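Local coordinates for SIR4-interacting protein SIF2 (Saccharomyces cerevisiae, PDB 1R5M) that antagonizes telomeric silencing and functions as a WD-repeat subunit of the Set3C corepressor complex, folding its C-terminal part into an eight-bladed beta propeller, at residues A[57-62]-A[72-77]; A[41-46]-A[86-91]; A[51-56]-A[399-404]. One frame throughout, in Å; residues are numbered along the deposited sequence.

Contact 1. Residues A[57-62]-A[72-77]; sequences DESILA and LARIVE
L72 opens the pairing with A62 in a non-hydrogen-bonded antiparallel position, where one branch of the leucine, CD2, packs on the alanine methyl (L72 CD2 to A62 CB, 3.5 Å). The next residue shows how a hairpin alternates its bonding: A73 and L61 form a hydrogen-bonded pair, with A73 N reaching L61 O and L61 N reaching A73 O, each bond 2.8 Å long. At R74 the register returns to a non-hydrogen-bonded position opposite I60. R74 has CG anti to the backbone N (chi1 -178°), which brings its aliphatic base alongside the serine hydroxyl, R74 CG lying 3.6 Å from S59 OG. I75 N then donates to S59 O at 2.8 Å, the last backbone bond before the strands part. Past this bond V76 adds an edge contact, its CG1 4.1 Å from S59 CB. The serine receiving these contacts is held in place by its own turn: D57 OD1 accepts both S59 N, in an Asx turn, and S59 OG, from the same face of the carboxylate, within a type I turn from D57 to I60. The hairpin forms the middle of the first blade, with strand 50-53 beyond 60-65 and strand 86-95 beyond 69-77; W116 of the next blade covers I60, A62 and L72, while on the other face L61 and I75 meet W53, A73 meets L88, and V43 packs on I75.

Contact 2. Residues A[41-46]-A[86-91]; sequences EIVKLD and WKLTII
I42 and W86 bring their CA atoms to 6.3 Å where strands 37-44 and 86-95 run in roughly the same direction, their local axes 27° apart and 6.9 Å at closest approach, too far apart for backbone pairing. What joins them is therefore side-chain packing, and the largest share falls to I42 lying over one face of the W86 indole. Its CB stands 3.6 Å from the centroid of the five-membered ring, only 17° from the ring normal, a CH-pi contact. The two branches divide the rest of the face: CG2 comes to 3.4 Å from W86 NE1, while CD1 at the end of the other branch sits above the middle of the bicycle, 3.8 Å from W86 CD2. This spread follows from the first torsion, which places CG1 between the backbone N and the carbonyl carbon (chi1 53°) and CG2 beside the N.

Next in line, V43 splits its methyls between two partners, CG2 resting 3.8 Å from W86 CB and CG1 3.9 Å from L88 CB. L88 in turn meets L45, CD2 of one to CD2 of the other at 4.0 Å. I42 and V43 can point to the same side because they form a classic beta bulge, both facing V420, on the strand that pairs with 37-44 to close the propeller ring. K44 turns its amine elsewhere, to a salt bridge with E417. A contact built chiefly from branched aliphatics and one indole probably owes its hold to shape and to the partial exclusion of water: the outer strand of the first blade is joined to the closing blade without any hydrogen bond between the two segments.

Contact 3. Residues A[51-56]-A[399-404]; sequences STWNPL and DLSWNC. With SO4 (sulfate ion), chain C.
W53 and N403 form the tight part of this contact, one face of the indole covered by the asparagine CB, 3.6 Å from the centroid of the six-membered ring in a CH-pi contact. N403 has CG between its backbone N and carbonyl carbon (chi1 77°), which carries the amide away from the ring to N407 and E58 O. At the indole edge, W53 NE1 gives S401 O a weak hydrogen bond of 3.2 Å, bent to 124°. With an alanine in place of W53, N403 CB is likely to lose the surface it rests on and S401 O its weak NE1 donor. Beside the ring, S401 OG donates to S51 OG at 2.9 Å, and S51 N to D399 OD1 at 3.1 Å, on the anti side but 33° out of the carboxylate plane.

The looser side is bridged by water. One water links S51 OG to D399 OD1; another accepts a hydrogen bond from W53 N and donates to W402 O, 2.7 Å from the water oxygen, and to a sulfate oxygen. That sulfate, probably from the crystallisation liquor, also accepts from T52 OG1 at 2.8 Å. Parallel inner strands of the first and last blades are thus joined by polar side chains and water rather than by sheet pairing, and D399, also salt-bridged to R337, is likely to stay charged.

Together the three contacts sample the first blade and its joint with the last. Contact 1 is a mostly buried hairpin within the blade, held by regular backbone bonds. Contacts 2 and 3, both partly buried, join that blade to the one that closes the ring, but at different radii: the centre of contact 3 lies about 10 Å from the centre of the chain, that of contact 2 about 22 Å. The chemistry changes accordingly, from polar side chains and water near the axis to aliphatic and aromatic packing at the periphery. Contact 1 touches both neighbours, sharing backbone bonds with strand 50-53 on one side and strand 86-95 on the other, while contacts 2 and 3 do not touch each other.

Contact 1. Residues A[57-62]-A[72-77]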
loop_
_atom_site.group_PDB
_atom_site.type_symbol
_atom_site.label_atom_id
_atom_site.label_comp_id
_atom_site.label_asym_id
_atom_site.label_seq_id
_atom_site.Cartn_x
_atom_site.Cartn_y
_atom_site.Cartn_z
ATOM N N ASP A 57 11.248 9.202 -9.449
ATOM C CA ASP A 57 12.194 10.190 -8.935
ATOM C C ASP A 57 12.490 9.860 -7.475
ATOM O O ASP A 57 11.648 10.068 -6.601
ATOM C CB ASP A 57 11.603 11.597 -9.038
ATOM C CG ASP A 57 12.635 12.680 -8.798
ATOM O OD1 ASP A 57 13.506 12.495 -7.921
ATOM O OD2 ASP A 57 12.572 13.724 -9.483
ATOM N N GLU A 58 13.695 9.365 -7.212
ATOM C CA GLU A 58 14.079 8.972 -5.860
ATOM C C GLU A 58 14.085 10.090 -4.824
ATOM O O GLU A 58 14.131 9.816 -3.625
ATOM C CB GLU A 58 15.456 8.303 -5.879
ATOM C CG GLU A 58 16.633 9.264 -5.968
ATOM C CD GLU A 58 17.959 8.555 -5.759
ATOM O OE1 GLU A 58 18.478 7.955 -6.724
ATOM O OE2 GLU A 58 18.472 8.582 -4.620
ATOM N N SER A 59 14.025 11.342 -5.271
ATOM C CA SER A 59 14.068 12.476 -4.348
ATOM C C SER A 59 12.721 13.096 -3.999
ATOM O O SER A 59 12.650 13.961 -3.127
ATOM C CB SER A 59 14.966 13.578 -4.920
ATOM O OG SER A 59 14.308 14.272 -5.971
ATOM N N ILE A 60 11.656 12.660 -4.663
ATOM C CA ILE A 60 10.339 13.239 -4.422
ATOM C C ILE A 60 9.407 12.397 -3.560
ATOM O O ILE A 60 9.146 11.229 -3.848
ATOM C CB ILE A 60 9.639 13.561 -5.760
ATOM C CG1 ILE A 60 10.493 14.552 -6.557
ATOM C CG2 ILE A 60 8.250 14.136 -5.504
ATOM C CD1 ILE A 60 9.915 14.926 -7.907
ATOM N N LEU A 61 8.904 13.024 -2.503
ATOM C CA LEU A 61 8.001 12.389 -1.553
ATOM C C LEU A 61 6.680 13.147 -1.462
ATOM O O LEU A 61 6.656 14.379 -1.456
ATOM C CB LEU A 61 8.654 12.357 -0.161
ATOM C CG LEU A 61 7.822 11.860 1.027
ATOM C CD1 LEU A 61 7.493 10.388 0.840
ATOM C CD2 LEU A 61 8.600 12.063 2.329
ATOM N N ALA A 62 5.581 12.405 -1.411
ATOM C CA ALA A 62 4.265 13.009 -1.251
ATOM C C ALA A 62 3.772 12.544 0.112
ATOM O O ALA A 62 3.858 11.360 0.429
ATOM C CB ALA A 62 3.312 12.524 -2.334
ATOM N N LEU A 72 4.017 17.981 -1.451
ATOM C CA LEU A 72 4.987 17.320 -2.301
ATOM C C LEU A 72 6.302 17.935 -1.847
ATOM O O LEU A 72 6.403 19.153 -1.703
ATOM C CB LEU A 72 4.726 17.627 -3.780
ATOM C CG LEU A 72 3.399 17.103 -4.340
ATOM C CD1 LEU A 72 3.323 17.407 -5.830
ATOM C CD2 LEU A 72 3.293 15.598 -4.101
ATOM N N ALA A 73 7.296 17.096 -1.588
ATOM C CA ALA A 73 8.582 17.593 -1.129
ATOM C C ALA A 73 9.733 16.891 -1.814
ATOM O O ALA A 73 9.605 15.767 -2.299
ATOM C CB ALA A 73 8.699 17.420 0.378
ATOM N N ARG A 74 10.867 17.575 -1.853
ATOM C CA ARG A 74 12.060 17.022 -2.451
ATOM C C ARG A 74 13.115 16.917 -1.361
ATOM O O ARG A 74 13.272 17.825 -0.542
ATOM C CB ARG A 74 12.539 17.925 -3.586
ATOM C CG ARG A 74 13.756 17.422 -4.335
ATOM C CD ARG A 74 13.741 17.978 -5.748
ATOM N NE ARG A 74 13.367 19.387 -5.757
ATOM C CZ ARG A 74 12.737 19.985 -6.763
ATOM N NH1 ARG A 74 12.408 19.295 -7.847
ATOM N NH2 ARG A 74 12.431 21.273 -6.684
ATOM N N ILE A 75 13.809 15.788 -1.333
ATOM C CA ILE A 75 14.862 15.565 -0.354
ATOM C C ILE A 75 16.157 15.289 -1.103
ATOM O O ILE A 75 16.285 14.271 -1.783
ATOM C CB ILE A 75 14.537 14.363 0.557
ATOM C CG1 ILE A 75 13.318 14.692 1.425
ATOM C CG2 ILE A 75 15.747 14.022 1.424
ATOM C CD1 ILE A 75 12.860 13.550 2.302
ATOM N N VAL A 76 17.111 16.206 -0.983
ATOM C CA VAL A 76 18.394 16.057 -1.657
ATOM C C VAL A 76 19.543 16.325 -0.695
ATOM O O VAL A 76 19.418 17.132 0.225
ATOM C CB VAL A 76 18.515 17.026 -2.855
ATOM C CG1 VAL A 76 17.452 16.704 -3.897
ATOM C CG2 VAL A 76 18.373 18.462 -2.378
ATOM N N GLU A 77 20.660 15.640 -0.910
ATOM C CA GLU A 77 21.829 15.814 -0.060
ATOM C C GLU A 77 22.778 16.839 -0.671
ATOM O O GLU A 77 22.926 16.911 -1.891
ATOM C CB GLU A 77 22.551 14.478 0.123
ATOM C CG GLU A 77 23.002 13.830 -1.174
ATOM C CD GLU A 77 23.663 12.486 -0.950
ATOM O OE1 GLU A 77 24.683 12.437 -0.231
ATOM O OE2 GLU A 77 23.161 11.477 -1.492
#

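Contact 2. Residues A[41-46]-A[86-91]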
loop_
_atom_site.group_PDB
_atom_site.type_symbol
_atom_site.label_atom_id
_atom_site.label_comp_id
_atom_site.label_asym_id
_atom_site.label_seq_id
_atom_site.Cartn_x
_atom_site.Cartn_y
_atom_site.Cartn_z
ATOM N N GLU A 41 17.959 8.782 11.217
ATOM C CA GLU A 41 17.027 9.704 10.587
ATOM C C GLU A 41 17.865 10.724 9.819
ATOM O O GLU A 41 18.903 11.173 10.310
ATOM C CB GLU A 41 16.191 10.426 11.644
ATOM C CG GLU A 41 15.465 11.653 11.108
ATOM C CD GLU A 41 14.632 12.350 12.160
ATOM O OE1 GLU A 41 13.534 11.850 12.480
ATOM O OE2 GLU A 41 15.081 13.400 12.674
ATOM N N ILE A 42 17.439 11.076 8.610
ATOM C CA ILE A 42 18.171 12.075 7.840
ATOM C C ILE A 42 17.342 13.341 7.658
ATOM O O ILE A 42 17.891 14.417 7.428
ATOM C CB ILE A 42 18.622 11.547 6.453
ATOM C CG1 ILE A 42 17.434 10.974 5.679
ATOM C CG2 ILE A 42 19.714 10.506 6.631
ATOM C CD1 ILE A 42 17.764 10.633 4.234
ATOM N N VAL A 43 16.022 13.213 7.762
ATOM C CA VAL A 43 15.137 14.371 7.637
ATOM C C VAL A 43 13.968 14.267 8.608
ATOM O O VAL A 43 13.324 13.223 8.718
ATOM C CB VAL A 43 14.563 14.525 6.203
ATOM C CG1 VAL A 43 13.590 15.699 6.158
ATOM C CG2 VAL A 43 15.691 14.752 5.205
ATOM N N LYS A 44 13.715 15.350 9.332
ATOM C CA LYS A 44 12.605 15.396 10.267
ATOM C C LYS A 44 11.439 16.068 9.551
ATOM O O LYS A 44 11.591 17.156 8.994
ATOM C CB LYS A 44 12.982 16.200 11.513
ATOM C CG LYS A 44 11.796 16.555 12.396
ATOM C CD LYS A 44 12.227 17.316 13.643
ATOM C CE LYS A 44 12.935 16.400 14.626
ATOM N NZ LYS A 44 12.057 15.269 15.054
ATOM N N LEU A 45 10.285 15.412 9.550
ATOM C CA LEU A 45 9.097 15.962 8.901
ATOM C C LEU A 45 8.122 16.435 9.962
ATOM O O LEU A 45 8.330 16.208 11.153
ATOM C CB LEU A 45 8.397 14.880 8.075
ATOM C CG LEU A 45 9.209 14.150 7.007
ATOM C CD1 LEU A 45 8.388 13.003 6.439
ATOM C CD2 LEU A 45 9.606 15.129 5.914
ATOM N N ASP A 46 7.065 17.116 9.534
ATOM C CA ASP A 46 6.029 17.511 10.472
ATOM C C ASP A 46 5.272 16.198 10.611
ATOM O O ASP A 46 5.646 15.201 9.985
ATOM C CB ASP A 46 5.093 18.565 9.871
ATOM C CG ASP A 46 5.747 19.923 9.742
ATOM O OD1 ASP A 46 6.482 20.309 10.672
ATOM O OD2 ASP A 46 5.513 20.603 8.721
ATOM N N TRP A 86 21.293 16.775 4.558
ATOM C CA TRP A 86 20.069 16.548 3.801
ATOM C C TRP A 86 19.160 17.762 3.846
ATOM O O TRP A 86 18.901 18.319 4.913
ATOM C CB TRP A 86 19.339 15.321 4.339
ATOM C CG TRP A 86 20.195 14.110 4.304
ATOM C CD1 TRP A 86 21.041 13.673 5.282
ATOM C CD2 TRP A 86 20.352 13.212 3.204
ATOM N NE1 TRP A 86 21.718 12.558 4.858
ATOM C CE2 TRP A 86 21.314 12.251 3.584
ATOM C CE3 TRP A 86 19.774 13.124 1.930
ATOM C CZ2 TRP A 86 21.713 11.215 2.737
ATOM C CZ3 TRP A 86 20.172 12.094 1.087
ATOM C CH2 TRP A 86 21.132 11.153 1.495
ATOM N N LYS A 87 18.679 18.165 2.676
ATOM C CA LYS A 87 17.816 19.330 2.556
ATOM C C LYS A 87 16.395 18.966 2.135
ATOM O O LYS A 87 16.190 18.249 1.157
ATOM C CB LYS A 87 18.420 20.307 1.543
ATOM C CG LYS A 87 17.627 21.584 1.329
ATOM C CD LYS A 87 18.257 22.422 0.226
ATOM C CE LYS A 87 17.451 23.678 -0.055
ATOM N NZ LYS A 87 18.006 24.436 -1.211
ATOM N N LEU A 88 15.424 19.467 2.892
ATOM C CA LEU A 88 14.012 19.235 2.616
ATOM C C LEU A 88 13.411 20.509 2.031
ATOM O O LEU A 88 13.456 21.568 2.659
ATOM C CB LEU A 88 13.274 18.880 3.908
ATOM C CG LEU A 88 11.746 18.819 3.833
ATOM C CD1 LEU A 88 11.316 17.630 2.993
ATOM C CD2 LEU A 88 11.172 18.710 5.239
ATOM N N THR A 89 12.858 20.406 0.827
ATOM C CA THR A 89 12.243 21.552 0.172
ATOM C C THR A 89 10.824 21.201 -0.256
ATOM O O THR A 89 10.603 20.182 -0.907
ATOM C CB THR A 89 13.043 21.980 -1.076
ATOM O OG1 THR A 89 14.376 22.340 -0.689
ATOM C CG2 THR A 89 12.378 23.171 -1.753
ATOM N N ILE A 90 9.863 22.040 0.118
ATOM C CA ILE A 90 8.469 21.802 -0.247
ATOM C C ILE A 90 8.224 22.258 -1.681
ATOM O O ILE A 90 8.454 23.419 -2.026
ATOM C CB ILE A 90 7.501 22.553 0.693
ATOM C CG1 ILE A 90 7.763 22.147 2.144
ATOM C CG2 ILE A 90 6.057 22.243 0.311
ATOM C CD1 ILE A 90 7.606 20.662 2.417
ATOM N N ILE A 91 7.760 21.329 -2.511
ATOM C CA ILE A 91 7.481 21.599 -3.917
ATOM C C ILE A 91 6.111 22.239 -4.101
ATOM O O ILE A 91 5.942 23.144 -4.923
ATOM C CB ILE A 91 7.535 20.292 -4.747
ATOM C CG1 ILE A 91 8.960 19.731 -4.736
ATOM C CG2 ILE A 91 7.071 20.552 -6.173
ATOM C CD1 ILE A 91 9.091 18.362 -5.376
#

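Contact 3. Residues A[51-56]-A[399-404]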
loop_
_atom_site.group_PDB
_atom_site.type_symbol
_atom_site.label_atom_id
_atom_site.label_comp_id
_atom_site.label_asym_id
_atom_site.label_seq_id
_atom_site.Cartn_x
_atom_site.Cartn_y
_atom_site.Cartn_z
ATOM N N SER A 51 2.463 8.401 3.511
ATOM C CA SER A 51 3.269 9.003 2.464
ATOM C C SER A 51 3.554 7.993 1.370
ATOM O O SER A 51 3.366 6.791 1.553
ATOM C CB SER A 51 4.588 9.543 3.039
ATOM O OG SER A 51 5.442 8.495 3.468
ATOM N N THR A 52 3.980 8.496 0.220
ATOM C CA THR A 52 4.312 7.642 -0.903
ATOM C C THR A 52 5.309 8.383 -1.793
ATOM O O THR A 52 5.098 9.538 -2.165
ATOM C CB THR A 52 3.039 7.232 -1.694
ATOM O OG1 THR A 52 3.410 6.412 -2.807
ATOM C CG2 THR A 52 2.273 8.456 -2.177
ATOM N N TRP A 53 6.417 7.717 -2.099
ATOM C CA TRP A 53 7.458 8.312 -2.928
ATOM C C TRP A 53 7.132 8.206 -4.408
ATOM O O TRP A 53 6.423 7.299 -4.839
ATOM C CB TRP A 53 8.802 7.627 -2.669
ATOM C CG TRP A 53 9.329 7.807 -1.283
ATOM C CD1 TRP A 53 8.963 7.112 -0.167
ATOM C CD2 TRP A 53 10.342 8.734 -0.868
ATOM N NE1 TRP A 53 9.689 7.545 0.920
ATOM C CE2 TRP A 53 10.542 8.539 0.516
ATOM C CE3 TRP A 53 11.098 9.708 -1.533
ATOM C CZ2 TRP A 53 11.472 9.285 1.252
ATOM C CZ3 TRP A 53 12.025 10.451 -0.800
ATOM C CH2 TRP A 53 12.201 10.232 0.578
ATOM N N ASN A 54 7.660 9.143 -5.186
ATOM C CA ASN A 54 7.435 9.133 -6.620
ATOM C C ASN A 54 8.054 7.852 -7.182
ATOM O O ASN A 54 9.181 7.495 -6.840
ATOM C CB ASN A 54 8.079 10.363 -7.245
ATOM C CG ASN A 54 7.693 10.537 -8.694
ATOM O OD1 ASN A 54 8.194 9.836 -9.571
ATOM N ND2 ASN A 54 6.779 11.466 -8.952
ATOM N N PRO A 55 7.326 7.141 -8.056
ATOM C CA PRO A 55 7.869 5.902 -8.616
ATOM C C PRO A 55 9.098 6.024 -9.511
ATOM O O PRO A 55 9.803 5.036 -9.727
ATOM C CB PRO A 55 6.669 5.302 -9.351
ATOM C CG PRO A 55 5.901 6.516 -9.784
ATOM C CD PRO A 55 5.962 7.398 -8.556
ATOM N N LEU A 56 9.369 7.219 -10.020
ATOM C CA LEU A 56 10.512 7.393 -10.912
ATOM C C LEU A 56 11.568 8.393 -10.454
ATOM O O LEU A 56 12.667 8.425 -11.007
ATOM C CB LEU A 56 10.018 7.764 -12.313
ATOM C CG LEU A 56 9.197 6.664 -12.993
ATOM C CD1 LEU A 56 8.706 7.147 -14.345
ATOM C CD2 LEU A 56 10.051 5.410 -13.151
ATOM N N ASP A 399 2.287 3.973 9.018
ATOM C CA ASP A 399 2.626 3.770 7.620
ATOM C C ASP A 399 4.107 3.980 7.359
ATOM O O ASP A 399 4.797 4.663 8.118
ATOM C CB ASP A 399 1.808 4.753 6.765
ATOM C CG ASP A 399 2.132 4.663 5.285
ATOM O OD1 ASP A 399 2.725 5.616 4.731
ATOM O OD2 ASP A 399 1.790 3.632 4.673
ATOM N N LEU A 400 4.596 3.365 6.290
ATOM C CA LEU A 400 5.979 3.534 5.885
ATOM C C LEU A 400 6.016 3.399 4.371
ATOM O O LEU A 400 5.137 2.770 3.775
ATOM C CB LEU A 400 6.895 2.507 6.568
ATOM C CG LEU A 400 6.816 1.009 6.294
ATOM C CD1 LEU A 400 7.826 0.293 7.198
ATOM C CD2 LEU A 400 5.413 0.492 6.569
ATOM N N SER A 401 7.007 4.018 3.743
ATOM C CA SER A 401 7.123 3.953 2.292
ATOM C C SER A 401 8.572 4.047 1.846
ATOM O O SER A 401 9.366 4.783 2.435
ATOM C CB SER A 401 6.317 5.086 1.657
ATOM O OG SER A 401 6.823 6.347 2.056
ATOM N N TRP A 402 8.900 3.292 0.800
ATOM C CA TRP A 402 10.244 3.264 0.222
ATOM C C TRP A 402 10.379 4.224 -0.952
ATOM O O TRP A 402 9.453 4.347 -1.760
ATOM C CB TRP A 402 10.565 1.897 -0.378
ATOM C CG TRP A 402 10.770 0.750 0.540
ATOM C CD1 TRP A 402 9.831 -0.156 0.949
ATOM C CD2 TRP A 402 12.022 0.289 1.046
ATOM N NE1 TRP A 402 10.430 -1.163 1.671
ATOM C CE2 TRP A 402 11.776 -0.911 1.745
ATOM C CE3 TRP A 402 13.335 0.774 0.971
ATOM C CZ2 TRP A 402 12.795 -1.638 2.364
ATOM C CZ3 TRP A 402 14.351 0.050 1.587
ATOM C CH2 TRP A 402 14.073 -1.142 2.274
ATOM N N ASN A 403 11.532 4.875 -1.082
ATOM C CA ASN A 403 11.723 5.716 -2.257
ATOM C C ASN A 403 12.101 4.709 -3.351
ATOM O O ASN A 403 12.424 3.554 -3.051
ATOM C CB ASN A 403 12.784 6.811 -2.018
ATOM C CG ASN A 403 14.216 6.310 -2.071
ATOM O OD1 ASN A 403 14.523 5.175 -1.715
ATOM N ND2 ASN A 403 15.116 7.195 -2.493
ATOM N N CYS A 404 12.034 5.112 -4.613
ATOM C CA CYS A 404 12.296 4.161 -5.689
ATOM C C CYS A 404 13.696 3.564 -5.755
ATOM O O CYS A 404 13.876 2.471 -6.292
ATOM C CB CYS A 404 11.913 4.774 -7.047
ATOM S SG CYS A 404 12.848 6.227 -7.566
HETATM S S SO4 C . 3.589 2.960 -1.251
HETATM O O1 SO4 C . 3.439 1.620 -1.853
HETATM O O2 SO4 C . 2.259 3.538 -0.985
HETATM O O3 SO4 C . 4.335 2.843 0.020
HETATM O O4 SO4 C . 4.312 3.839 -2.187
HETATM O O HOH W 1 4.893 7.019 5.523
HETATM O O HOH W 2 2.648 4.073 2.011
HETATM O O HOH W 3 6.807 4.785 -1.991
HETATM O O HOH W 4 11.070 7.797 -4.997
#